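Probable transcriptional regulator, AsnC family (Thermus thermophilus, PDB 2DJW) is a stand-alone RAM-domain protein of unknown function, related to the ligand-binding domain of Lrp/AsnC regulators and able to bind zinc. Local coordinates at residues F5-P10 and D39-V44; R9-R14 and S62-E67. All coordinates share one frame; numbering follows the deposited sequence.

Contact 1: residues F5-P10 and D39-V44; sequences FVLIRP and DLVALV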
loop_
_atom_site.group_PDB
_atom_site.type_symbol
_atom_site.label_atom_id
_atom_site.label_comp_id
_atom_site.label_asym_id
_atom_site.label_seq_id
_atom_site.Cartn_x
_atom_site.Cartn_y
_atom_site.Cartn_z
ATOM N N PHE A 5 5.654 21.759 0.944
ATOM C CA PHE A 5 6.285 20.992 -0.124
ATOM C C PHE A 5 5.127 20.346 -0.839
ATOM O O PHE A 5 4.427 19.529 -0.242
ATOM C CB PHE A 5 7.249 19.922 0.442
ATOM C CG PHE A 5 8.395 20.507 1.239
ATOM C CD1 PHE A 5 9.605 20.800 0.626
ATOM C CD2 PHE A 5 8.240 20.818 2.598
ATOM C CE1 PHE A 5 10.650 21.379 1.353
ATOM C CE2 PHE A 5 9.283 21.391 3.323
ATOM C CZ PHE A 5 10.490 21.666 2.713
ATOM N N VAL A 6 4.887 20.748 -2.090
ATOM C CA VAL A 6 3.773 20.180 -2.873
ATOM C C VAL A 6 4.275 19.121 -3.844
ATOM O O VAL A 6 5.085 19.383 -4.736
ATOM C CB VAL A 6 2.872 21.234 -3.587
ATOM C CG1 VAL A 6 1.616 20.577 -4.102
ATOM C CG2 VAL A 6 2.498 22.368 -2.633
ATOM N N LEU A 7 3.806 17.905 -3.619
ATOM C CA LEU A 7 4.194 16.772 -4.417
ATOM C C LEU A 7 3.145 16.587 -5.538
ATOM O O LEU A 7 1.967 16.369 -5.271
ATOM C CB LEU A 7 4.283 15.538 -3.507
ATOM C CG LEU A 7 5.527 15.197 -2.637
ATOM C CD1 LEU A 7 6.215 16.377 -1.932
ATOM C CD2 LEU A 7 5.179 14.093 -1.623
ATOM N N ILE A 8 3.603 16.685 -6.790
ATOM C CA ILE A 8 2.726 16.624 -7.973
ATOM C C ILE A 8 3.043 15.395 -8.836
ATOM O O ILE A 8 4.172 15.239 -9.317
ATOM C CB ILE A 8 2.841 17.912 -8.819
ATOM C CG1 ILE A 8 2.808 19.161 -7.942
ATOM C CG2 ILE A 8 1.778 17.998 -9.907
ATOM C CD1 ILE A 8 4.141 19.898 -7.942
ATOM N N ARG A 9 2.059 14.510 -8.981
ATOM C CA ARG A 9 2.123 13.428 -9.958
ATOM C C ARG A 9 1.321 13.807 -11.216
ATOM O O ARG A 9 0.075 13.805 -11.207
ATOM C CB ARG A 9 1.593 12.112 -9.374
ATOM C CG ARG A 9 1.319 11.015 -10.430
ATOM C CD ARG A 9 0.846 9.733 -9.794
ATOM N NE ARG A 9 1.763 9.356 -8.712
ATOM C CZ ARG A 9 1.447 9.270 -7.419
ATOM N NH1 ARG A 9 0.201 9.483 -6.996
ATOM N NH2 ARG A 9 2.391 8.939 -6.552
ATOM N N PRO A 10 2.032 14.175 -12.295
ATOM C CA PRO A 10 1.364 14.490 -13.559
ATOM C C PRO A 10 1.197 13.262 -14.443
ATOM O O PRO A 10 1.888 12.245 -14.237
ATOM C CB PRO A 10 2.350 15.442 -14.217
ATOM C CG PRO A 10 3.685 14.935 -13.785
ATOM C CD PRO A 10 3.497 14.336 -12.404
ATOM N N ASP A 39 6.586 13.045 -9.873
ATOM C CA ASP A 39 7.563 13.619 -10.817
ATOM C C ASP A 39 7.951 15.045 -10.533
ATOM O O ASP A 39 9.057 15.438 -10.834
ATOM C CB ASP A 39 7.090 13.467 -12.278
ATOM C CG ASP A 39 6.648 12.059 -12.579
ATOM O OD1 ASP A 39 7.437 11.326 -13.228
ATOM O OD2 ASP A 39 5.544 11.672 -12.101
ATOM N N LEU A 40 7.050 15.815 -9.953
ATOM C CA LEU A 40 7.325 17.221 -9.659
ATOM C C LEU A 40 7.167 17.524 -8.167
ATOM O O LEU A 40 6.267 16.997 -7.526
ATOM C CB LEU A 40 6.395 18.152 -10.489
ATOM C CG LEU A 40 6.458 18.149 -12.031
ATOM C CD1 LEU A 40 5.193 18.796 -12.654
ATOM C CD2 LEU A 40 7.725 18.840 -12.561
ATOM N N VAL A 41 8.027 18.390 -7.634
ATOM C CA VAL A 41 7.864 18.905 -6.270
ATOM C C VAL A 41 7.901 20.411 -6.361
ATOM O O VAL A 41 8.858 20.957 -6.926
ATOM C CB VAL A 41 9.018 18.459 -5.292
ATOM C CG1 VAL A 41 8.835 19.080 -3.898
ATOM C CG2 VAL A 41 9.083 16.953 -5.169
ATOM N N ALA A 42 6.898 21.079 -5.787
ATOM C CA ALA A 42 6.979 22.526 -5.630
ATOM C C ALA A 42 7.286 22.968 -4.197
ATOM O O ALA A 42 6.546 22.649 -3.275
ATOM C CB ALA A 42 5.691 23.224 -6.143
ATOM N N LEU A 43 8.365 23.725 -4.033
ATOM C CA LEU A 43 8.635 24.436 -2.793
ATOM C C LEU A 43 7.911 25.789 -2.831
ATOM O O LEU A 43 8.300 26.696 -3.583
ATOM C CB LEU A 43 10.139 24.631 -2.599
ATOM C CG LEU A 43 10.606 25.444 -1.391
ATOM C CD1 LEU A 43 10.219 24.739 -0.093
ATOM C CD2 LEU A 43 12.120 25.675 -1.437
ATOM N N VAL A 44 6.866 25.893 -2.007
ATOM C CA VAL A 44 5.979 27.038 -1.942
ATOM C C VAL A 44 6.230 27.838 -0.637
ATOM O O VAL A 44 6.675 27.280 0.373
ATOM C CB VAL A 44 4.476 26.589 -2.046
ATOM C CG1 VAL A 44 3.571 27.760 -2.184
ATOM C CG2 VAL A 44 4.240 25.686 -3.261
#

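Contact 2: residues R9-R14 and S62-E67; sequences RPRGNR and SLEGVE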
loop_
_atom_site.group_PDB
_atom_site.type_symbol
_atom_site.label_atom_id
_atom_site.label_comp_id
_atom_site.label_asym_id
_atom_site.label_seq_id
_atom_site.Cartn_x
_atom_site.Cartn_y
_atom_site.Cartn_z
ATOM N N ARG A 9 2.059 14.510 -8.981
ATOM C CA ARG A 9 2.123 13.428 -9.958
ATOM C C ARG A 9 1.321 13.807 -11.216
ATOM O O ARG A 9 0.075 13.805 -11.207
ATOM C CB ARG A 9 1.593 12.112 -9.374
ATOM C CG ARG A 9 1.319 11.015 -10.430
ATOM C CD ARG A 9 0.846 9.733 -9.794
ATOM N NE ARG A 9 1.763 9.356 -8.712
ATOM C CZ ARG A 9 1.447 9.270 -7.419
ATOM N NH1 ARG A 9 0.201 9.483 -6.996
ATOM N NH2 ARG A 9 2.391 8.939 -6.552
ATOM N N PRO A 10 2.032 14.175 -12.295
ATOM C CA PRO A 10 1.364 14.490 -13.559
ATOM C C PRO A 10 1.197 13.262 -14.443
ATOM O O PRO A 10 1.888 12.245 -14.237
ATOM C CB PRO A 10 2.350 15.442 -14.217
ATOM C CG PRO A 10 3.685 14.935 -13.785
ATOM C CD PRO A 10 3.497 14.336 -12.404
ATOM N N ARG A 11 0.296 13.366 -15.425
ATOM C CA ARG A 11 0.363 12.512 -16.629
ATOM C C ARG A 11 1.778 12.650 -17.192
ATOM O O ARG A 11 2.334 13.760 -17.227
ATOM C CB ARG A 11 -0.672 12.947 -17.678
ATOM C CG ARG A 11 -0.875 11.933 -18.832
ATOM C CD ARG A 11 -1.513 12.565 -20.075
ATOM N NE ARG A 11 -2.819 13.126 -19.765
ATOM C CZ ARG A 11 -3.216 14.360 -20.063
ATOM N NH1 ARG A 11 -2.418 15.193 -20.724
ATOM N NH2 ARG A 11 -4.430 14.763 -19.699
ATOM N N GLY A 12 2.370 11.526 -17.586
ATOM C CA GLY A 12 3.766 11.475 -18.025
ATOM C C GLY A 12 4.176 12.413 -19.152
ATOM O O GLY A 12 5.317 12.885 -19.174
ATOM N N ASN A 13 3.269 12.683 -20.097
ATOM C CA ASN A 13 3.557 13.618 -21.215
ATOM C C ASN A 13 3.381 15.101 -20.851
ATOM O O ASN A 13 3.781 16.014 -21.616
ATOM C CB ASN A 13 2.748 13.257 -22.472
ATOM C CG ASN A 13 1.295 13.681 -22.382
ATOM O OD1 ASN A 13 0.688 13.659 -21.313
ATOM N ND2 ASN A 13 0.726 14.068 -23.519
ATOM N N ARG A 14 2.832 15.326 -19.654
ATOM C CA ARG A 14 2.589 16.665 -19.133
ATOM C C ARG A 14 3.668 17.207 -18.201
ATOM O O ARG A 14 3.614 18.375 -17.814
ATOM C CB ARG A 14 1.257 16.686 -18.408
ATOM C CG ARG A 14 0.066 16.360 -19.288
ATOM C CD ARG A 14 -0.203 17.475 -20.306
ATOM N NE ARG A 14 -0.512 18.753 -19.673
ATOM C CZ ARG A 14 -0.312 19.940 -20.244
ATOM N NH1 ARG A 14 0.200 20.016 -21.478
ATOM N NH2 ARG A 14 -0.625 21.052 -19.586
ATOM N N SER A 62 -6.216 23.084 -11.028
ATOM C CA SER A 62 -6.990 23.650 -12.128
ATOM C C SER A 62 -6.195 23.545 -13.418
ATOM O O SER A 62 -6.542 24.177 -14.437
ATOM C CB SER A 62 -7.310 25.118 -11.864
ATOM O OG SER A 62 -6.213 25.935 -12.249
ATOM N N LEU A 63 -5.101 22.783 -13.370
ATOM C CA LEU A 63 -4.283 22.602 -14.557
ATOM C C LEU A 63 -4.546 21.261 -15.165
ATOM O O LEU A 63 -4.781 20.272 -14.460
ATOM C CB LEU A 63 -2.791 22.799 -14.284
ATOM C CG LEU A 63 -2.283 24.172 -13.818
ATOM C CD1 LEU A 63 -0.763 24.125 -13.705
ATOM C CD2 LEU A 63 -2.708 25.323 -14.735
ATOM N N GLU A 64 -4.513 21.249 -16.494
ATOM C CA GLU A 64 -4.747 20.045 -17.264
ATOM C C GLU A 64 -3.581 19.066 -17.099
ATOM O O GLU A 64 -2.423 19.433 -17.308
ATOM C CB GLU A 64 -5.029 20.428 -18.741
ATOM C CG GLU A 64 -4.435 19.521 -19.818
ATOM C CD GLU A 64 -4.933 18.096 -19.731
ATOM O OE1 GLU A 64 -6.064 17.879 -19.238
ATOM O OE2 GLU A 64 -4.185 17.192 -20.169
ATOM N N GLY A 65 -3.895 17.838 -16.702
ATOM C CA GLY A 65 -2.906 16.761 -16.640
ATOM C C GLY A 65 -2.469 16.224 -15.272
ATOM O O GLY A 65 -1.773 15.201 -15.196
ATOM N N VAL A 66 -2.860 16.899 -14.189
ATOM C CA VAL A 66 -2.404 16.504 -12.849
ATOM C C VAL A 66 -3.255 15.363 -12.278
ATOM O O VAL A 66 -4.472 15.488 -12.110
ATOM C CB VAL A 66 -2.284 17.702 -11.858
ATOM C CG1 VAL A 66 -1.523 18.892 -12.483
ATOM C CG2 VAL A 66 -3.625 18.133 -11.381
ATOM N N GLU A 67 -2.614 14.237 -12.020
ATOM C CA GLU A 67 -3.304 13.085 -11.477
ATOM C C GLU A 67 -3.521 13.189 -9.951
ATOM O O GLU A 67 -4.664 13.138 -9.476
ATOM C CB GLU A 67 -2.554 11.806 -11.846
ATOM C CG GLU A 67 -2.728 11.410 -13.303
ATOM C CD GLU A 67 -1.871 10.239 -13.692
ATOM O OE1 GLU A 67 -2.208 9.558 -14.684
ATOM O OE2 GLU A 67 -0.846 10.000 -13.020
#

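Contact 1: residues F5-P10 and D39-V44
Asp39 lays its side chain against the ring of Pro10, OD2 resting 3.4 Å from Pro10 CD, with Asp39 CB lying beside both CG and CD of that ring. An alanine here lacks CG and CD, and their absence would probably leave Asp39 without its apolar neighbour and open a gap beside Val15 and Leu18 of helix 15-22. At this end Ile8 is matched by two residues, Asp39 and Leu40, in a classic beta bulge. Leu40 N gives its hydrogen to Ile8 O at 3.0 Å, and Ile8 N reaches Leu40 O at 2.8 Å. The slim CD1 end of Ile8 crosses to lie 3.8 Å from Leu40 CB and near the methyl of Ala42. Val41 points to the other face, with CG1 4.2 Å from Leu7 CD1. The strands run antiparallel (158°) as neighbours in the sheet of a beta-alpha-beta-beta-alpha-beta fold: Leu40 and Ala42 face helix 15-22, while Phe5, Val41 and Leu43 pack on a second subunit. Ala42 exchanges two backbone bonds with Val6, one of them, Val6 N to Ala42 O, 2.8 Å long and almost straight (178°). Its small methyl packs on Ile22 of that helix. Leu43 keeps CG anti to its backbone N (chi1 176°), which carries CD1 to the Phe5 ring, 3.7 Å from CE1. Last, Val44 CG2 meets Val6 CG2 at 3.8 Å, branched residues that suit buried strands.

Contact 2: residues R9-R14 and S62-E67
The guanidinium of Arg11 has Gly65 CA over one face, 3.9 Å above its plane and offset toward the rim, while Glu64 OE2 sits at its edge. That single oxygen accepts hydrogen bonds from both NH1 and NH2 of Arg11, a salt bridge, with NH1 2.7 Å from OE2; the modelled approach to NH2 is shorter still and should not be read literally. The carboxylate and guanidinium planes are nearly coplanar, 25° apart. Arg14 presents a second flat group, with Glu64 CG over one face and Gly65 CA near its plane at the edge. Bends at chi2 (-69°) and chi3 (-61°) fold its chain back so that NE reaches Glu64 O at 3.1 Å, the donor standing above the carbonyl plane; a weak bond from NH2 shares the oxygen. Gly65 is the third residue of a type II turn from Leu63 to Val66, and its backbone angles favour glycine; a side chain there would also run into Arg14 CG. The turn leads into an antiparallel pairing, in which Arg11 N bonds Gly65 O at 2.8 Å, almost straight, and Glu67 N bonds Arg9 O at 2.8 Å, flanking the pair Pro10 and Val66. Glu67 OE2 lies 3.5 Å from Arg9 CG, the aliphatic part of an arginine whose NH2 bonds Pro37 O. With Arg11 paired to its carboxylate and the charge of Arg14 close by but not bonded to it, Glu64 is likely to stay ionised.

Overall arrangement
Contacts 1 and 2 pair strand 2-10 with its two neighbours in the sheet, strand 40-46 in the one case and strand 66-77 in the other. They share Arg9 and Pro10, their centres lie about 11 Å apart, and they touch where Ile8 CG2 approaches Val66 CG1 at 4.3 Å. Contact 1 is buried, with mostly apolar side chains around its backbone ladder, its centre about 4 Å from that of the chain; the centre of contact 2, a charged one, lies about 12 Å from the chain centre. The side chain of Val44, in contact 1, is about 9 Å from that of Asp54, a zinc ligand of this protein, though no zinc is bound to this chain. Both contacts touch a third subunit.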